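Local coordinates for protein HAD family phosphatase (Pseudomonas syringae pv. tomato, PDB 2ODA) that probably acts as a hydrolase of the haloacid dehalogenase superfamily, in a Pseudomonas-specific subfamily thought to have a novel biochemical function, at residues Thr38-Gln51 with Val172-Ala184. Sequence-based numbering, arbitrary orientation.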
# COMPACT_ATOMS: atom_id res chain seq x y z
N THR B 38 22.00 4.85 16.86
CA THR B 38 21.30 5.76 17.78
C THR B 38 21.02 5.10 19.15
O THR B 38 21.02 3.87 19.27
CB THR B 38 19.98 6.32 17.17
OG1 THR B 38 19.08 5.25 16.87
CG2 THR B 38 20.28 7.14 15.90
N PRO B 39 20.82 5.93 20.19
CA PRO B 39 20.66 5.36 21.54
C PRO B 39 19.52 4.32 21.61
O PRO B 39 18.42 4.56 21.11
CB PRO B 39 20.35 6.60 22.40
CG PRO B 39 21.02 7.73 21.70
CD PRO B 39 20.81 7.41 20.22
N GLY B 40 19.82 3.16 22.18
CA GLY B 40 18.83 2.10 22.32
C GLY B 40 18.70 1.18 21.12
O GLY B 40 18.01 0.16 21.22
N ALA B 41 19.36 1.51 20.00
CA ALA B 41 19.22 0.73 18.75
C ALA B 41 19.70 -0.72 18.93
O ALA B 41 19.02 -1.64 18.48
CB ALA B 41 19.99 1.41 17.55
N GLN B 42 20.86 -0.93 19.58
CA GLN B 42 21.38 -2.29 19.76
C GLN B 42 20.39 -3.18 20.49
O GLN B 42 20.19 -4.33 20.12
CB GLN B 42 22.72 -2.29 20.53
CG GLN B 42 23.90 -1.64 19.79
CD GLN B 42 24.08 -0.16 20.09
OE1 GLN B 42 23.11 0.60 20.15
NE2 GLN B 42 25.32 0.25 20.28
N ASN B 43 19.78 -2.63 21.54
CA ASN B 43 18.77 -3.31 22.34
C ASN B 43 17.53 -3.65 21.48
O ASN B 43 17.11 -4.83 21.40
CB ASN B 43 18.42 -2.39 23.54
CG ASN B 43 17.54 -3.05 24.59
OD1 ASN B 43 16.56 -3.70 24.27
ND2 ASN B 43 17.88 -2.84 25.87
N ALA B 44 16.95 -2.64 20.82
CA ALA B 44 15.77 -2.88 19.97
C ALA B 44 16.07 -3.90 18.86
O ALA B 44 15.27 -4.80 18.59
CB ALA B 44 15.25 -1.56 19.36
N LEU B 45 17.22 -3.74 18.20
CA LEU B 45 17.55 -4.56 17.04
C LEU B 45 17.90 -6.00 17.40
O LEU B 45 17.64 -6.90 16.60
CB LEU B 45 18.64 -3.93 16.20
CG LEU B 45 18.29 -2.57 15.57
CD1 LEU B 45 19.51 -2.09 14.80
CD2 LEU B 45 17.05 -2.65 14.67
N LYS B 46 18.46 -6.24 18.58
CA LYS B 46 18.67 -7.63 19.03
C LYS B 46 17.35 -8.36 19.15
O LYS B 46 17.24 -9.46 18.61
CB LYS B 46 19.45 -7.74 20.34
CG LYS B 46 19.46 -9.20 20.82
CD LYS B 46 20.48 -9.46 21.91
CE LYS B 46 20.34 -10.94 22.37
NZ LYS B 46 20.80 -11.88 21.33
N ALA B 47 16.36 -7.75 19.81
CA ALA B 47 15.04 -8.35 20.00
C ALA B 47 14.42 -8.67 18.65
O ALA B 47 13.93 -9.79 18.44
CB ALA B 47 14.13 -7.43 20.80
N LEU B 48 14.49 -7.71 17.73
CA LEU B 48 13.88 -7.89 16.41
C LEU B 48 14.58 -8.95 15.58
O LEU B 48 13.93 -9.81 14.95
CB LEU B 48 13.83 -6.56 15.64
CG LEU B 48 12.97 -5.47 16.25
CD1 LEU B 48 13.17 -4.14 15.45
CD2 LEU B 48 11.48 -5.90 16.29
N ARG B 49 15.91 -8.91 15.56
CA ARG B 49 16.66 -9.89 14.80
C ARG B 49 16.46 -11.29 15.39
O ARG B 49 16.26 -12.26 14.64
CB ARG B 49 18.15 -9.54 14.77
CG ARG B 49 18.92 -10.41 13.80
CD ARG B 49 20.38 -10.19 13.85
NE ARG B 49 21.02 -11.02 12.85
CZ ARG B 49 22.30 -10.94 12.50
NH1 ARG B 49 23.10 -10.04 13.04
NH2 ARG B 49 22.78 -11.74 11.56
N ASP B 50 16.51 -11.41 16.71
CA ASP B 50 16.27 -12.71 17.35
C ASP B 50 14.89 -13.26 17.03
O ASP B 50 14.75 -14.47 16.83
CB ASP B 50 16.46 -12.63 18.85
CG ASP B 50 17.94 -12.51 19.26
OD1 ASP B 50 18.85 -12.60 18.39
OD2 ASP B 50 18.15 -12.31 20.46
N GLN B 51 13.88 -12.37 16.96
CA GLN B 51 12.50 -12.75 16.60
C GLN B 51 12.33 -13.15 15.14
O GLN B 51 11.28 -13.70 14.77
CB GLN B 51 11.54 -11.56 16.79
CG GLN B 51 11.13 -11.20 18.18
CD GLN B 51 10.39 -9.87 18.18
OE1 GLN B 51 9.54 -9.61 17.31
NE2 GLN B 51 10.69 -9.02 19.15
N VAL B 172 4.73 8.67 19.22
CA VAL B 172 6.07 9.24 19.26
C VAL B 172 6.81 8.78 20.51
O VAL B 172 6.27 8.79 21.62
CB VAL B 172 6.07 10.82 19.22
CG1 VAL B 172 7.50 11.37 19.19
CG2 VAL B 172 5.31 11.35 17.97
N ILE B 173 8.07 8.40 20.31
CA ILE B 173 8.95 7.93 21.36
C ILE B 173 10.30 8.65 21.30
O ILE B 173 10.67 9.21 20.26
CB ILE B 173 9.17 6.37 21.30
CG1 ILE B 173 9.68 5.94 19.90
CG2 ILE B 173 7.84 5.67 21.69
CD1 ILE B 173 10.08 4.44 19.77
N ASP B 174 11.03 8.61 22.41
CA ASP B 174 12.26 9.40 22.55
C ASP B 174 13.43 8.77 21.80
O ASP B 174 14.35 9.47 21.37
CB ASP B 174 12.65 9.47 24.01
CG ASP B 174 11.79 10.42 24.84
OD1 ASP B 174 10.89 11.12 24.32
OD2 ASP B 174 12.05 10.44 26.07
N HIS B 175 13.43 7.44 21.72
CA HIS B 175 14.55 6.69 21.12
C HIS B 175 14.13 5.26 20.89
O HIS B 175 13.12 4.83 21.43
CB HIS B 175 15.81 6.74 22.04
CG HIS B 175 15.55 6.25 23.44
ND1 HIS B 175 15.52 4.91 23.77
CD2 HIS B 175 15.29 6.92 24.58
CE1 HIS B 175 15.26 4.78 25.06
NE2 HIS B 175 15.10 5.99 25.57
N LEU B 176 14.93 4.52 20.13
CA LEU B 176 14.63 3.11 19.80
C LEU B 176 14.58 2.15 20.99
O LEU B 176 14.00 1.06 20.89
CB LEU B 176 15.58 2.59 18.72
CG LEU B 176 15.47 3.25 17.34
CD1 LEU B 176 16.53 2.68 16.40
CD2 LEU B 176 14.06 3.05 16.77
N GLY B 177 15.15 2.53 22.13
CA GLY B 177 15.04 1.68 23.33
C GLY B 177 13.58 1.52 23.74
O GLY B 177 13.21 0.60 24.48
N GLU B 178 12.75 2.46 23.30
CA GLU B 178 11.32 2.45 23.62
C GLU B 178 10.47 1.76 22.55
O GLU B 178 9.23 1.70 22.66
CB GLU B 178 10.81 3.89 23.81
CG GLU B 178 11.36 4.58 25.04
CD GLU B 178 10.86 3.96 26.35
OE1 GLU B 178 9.78 3.34 26.34
OE2 GLU B 178 11.54 4.11 27.39
N LEU B 179 11.12 1.22 21.52
CA LEU B 179 10.36 0.67 20.39
C LEU B 179 9.48 -0.52 20.79
O LEU B 179 8.35 -0.61 20.35
CB LEU B 179 11.28 0.26 19.23
CG LEU B 179 10.57 -0.31 18.00
CD1 LEU B 179 9.72 0.76 17.30
CD2 LEU B 179 11.59 -0.84 17.05
N GLU B 180 10.01 -1.42 21.60
CA GLU B 180 9.28 -2.64 21.96
C GLU B 180 7.95 -2.32 22.63
O GLU B 180 6.89 -2.82 22.22
CB GLU B 180 10.17 -3.54 22.84
CG GLU B 180 9.81 -5.01 22.89
CD GLU B 180 11.05 -5.94 22.97
OE1 GLU B 180 10.90 -7.10 22.57
OE2 GLU B 180 12.15 -5.52 23.41
N SER B 181 8.01 -1.46 23.64
CA SER B 181 6.82 -0.99 24.36
C SER B 181 5.88 -0.20 23.47
O SER B 181 4.67 -0.29 23.60
CB SER B 181 7.24 -0.10 25.52
OG SER B 181 7.82 -0.89 26.52
N CYS B 182 6.45 0.59 22.56
CA CYS B 182 5.64 1.38 21.63
C CYS B 182 4.82 0.46 20.71
O CYS B 182 3.59 0.65 20.55
CB CYS B 182 6.57 2.28 20.80
SG CYS B 182 5.75 3.29 19.60
N LEU B 183 5.50 -0.54 20.14
CA LEU B 183 4.84 -1.56 19.30
C LEU B 183 3.78 -2.32 20.07
O LEU B 183 2.70 -2.54 19.53
CB LEU B 183 5.85 -2.53 18.69
CG LEU B 183 6.79 -1.97 17.61
CD1 LEU B 183 7.94 -2.93 17.34
CD2 LEU B 183 6.01 -1.70 16.32
N ALA B 184 4.06 -2.69 21.32
CA ALA B 184 3.07 -3.42 22.13
C ALA B 184 1.80 -2.60 22.32
O ALA B 184 0.68 -3.14 22.27
CB ALA B 184 3.67 -3.85 23.50
O HOH W 1 17.39 5.84 19.01
O HOH W 2 14.03 -3.35 23.27
O HOH W 3 14.14 -1.58 25.49
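The imidazole of His-175 stands against the carbonyl of Pro-39, whose O comes 3.5 Å from His-175 CB and meets the ring obliquely. Glu-178 CG lies over one face of that ring, toward its rim, and Gly-177 CA sits in plane at its edge; a weak hydrogen bond runs from Gly-177 N to His-175 ND1. At the far end of helix 41-51 the Gln-51 amide and the Glu-180 carboxylate are tilted 34° apart, with Gln-51 NE2 3.9 Å from Glu-180 OE1, while both carboxylate oxygens brush Ala-47 CB.

No direct hydrogen bond joins the two segments; a water does, taking the N-H of Leu-176 and donating to Pro-39 O and Thr-38 OG1, a hydroxyl also bonded to Cys-16 O. Gly-40, the N-cap of helix 41-51, packs its CA 3.7 Å from Gly-177 N, and the two backbones come so close here that Gly-40 CA and Gly-177 CA are 3.9 Å apart.

Both helices lie on one side of the parallel sheet of the Rossmann-like HAD core, their short segments inclined at 56° with axes 10.6 Å apart. Leu-176 carries the largest share of the contact: its CG, anti to the carbonyl carbon (chi1 -65°), places CD1 against Ala-41 CB and Thr-38 OG1, and Ile-111 of strand 109-112 touches it as well. Ala-44 CB presses to 3.3 Å from Leu-176 O. Further along helix 41-51, Leu-48 and Leu-179 cross at about a right angle, Leu-48 CD1 lying 4.0 Å from Leu-179 CD2, and both rest on Phe-11 of strand 9-12.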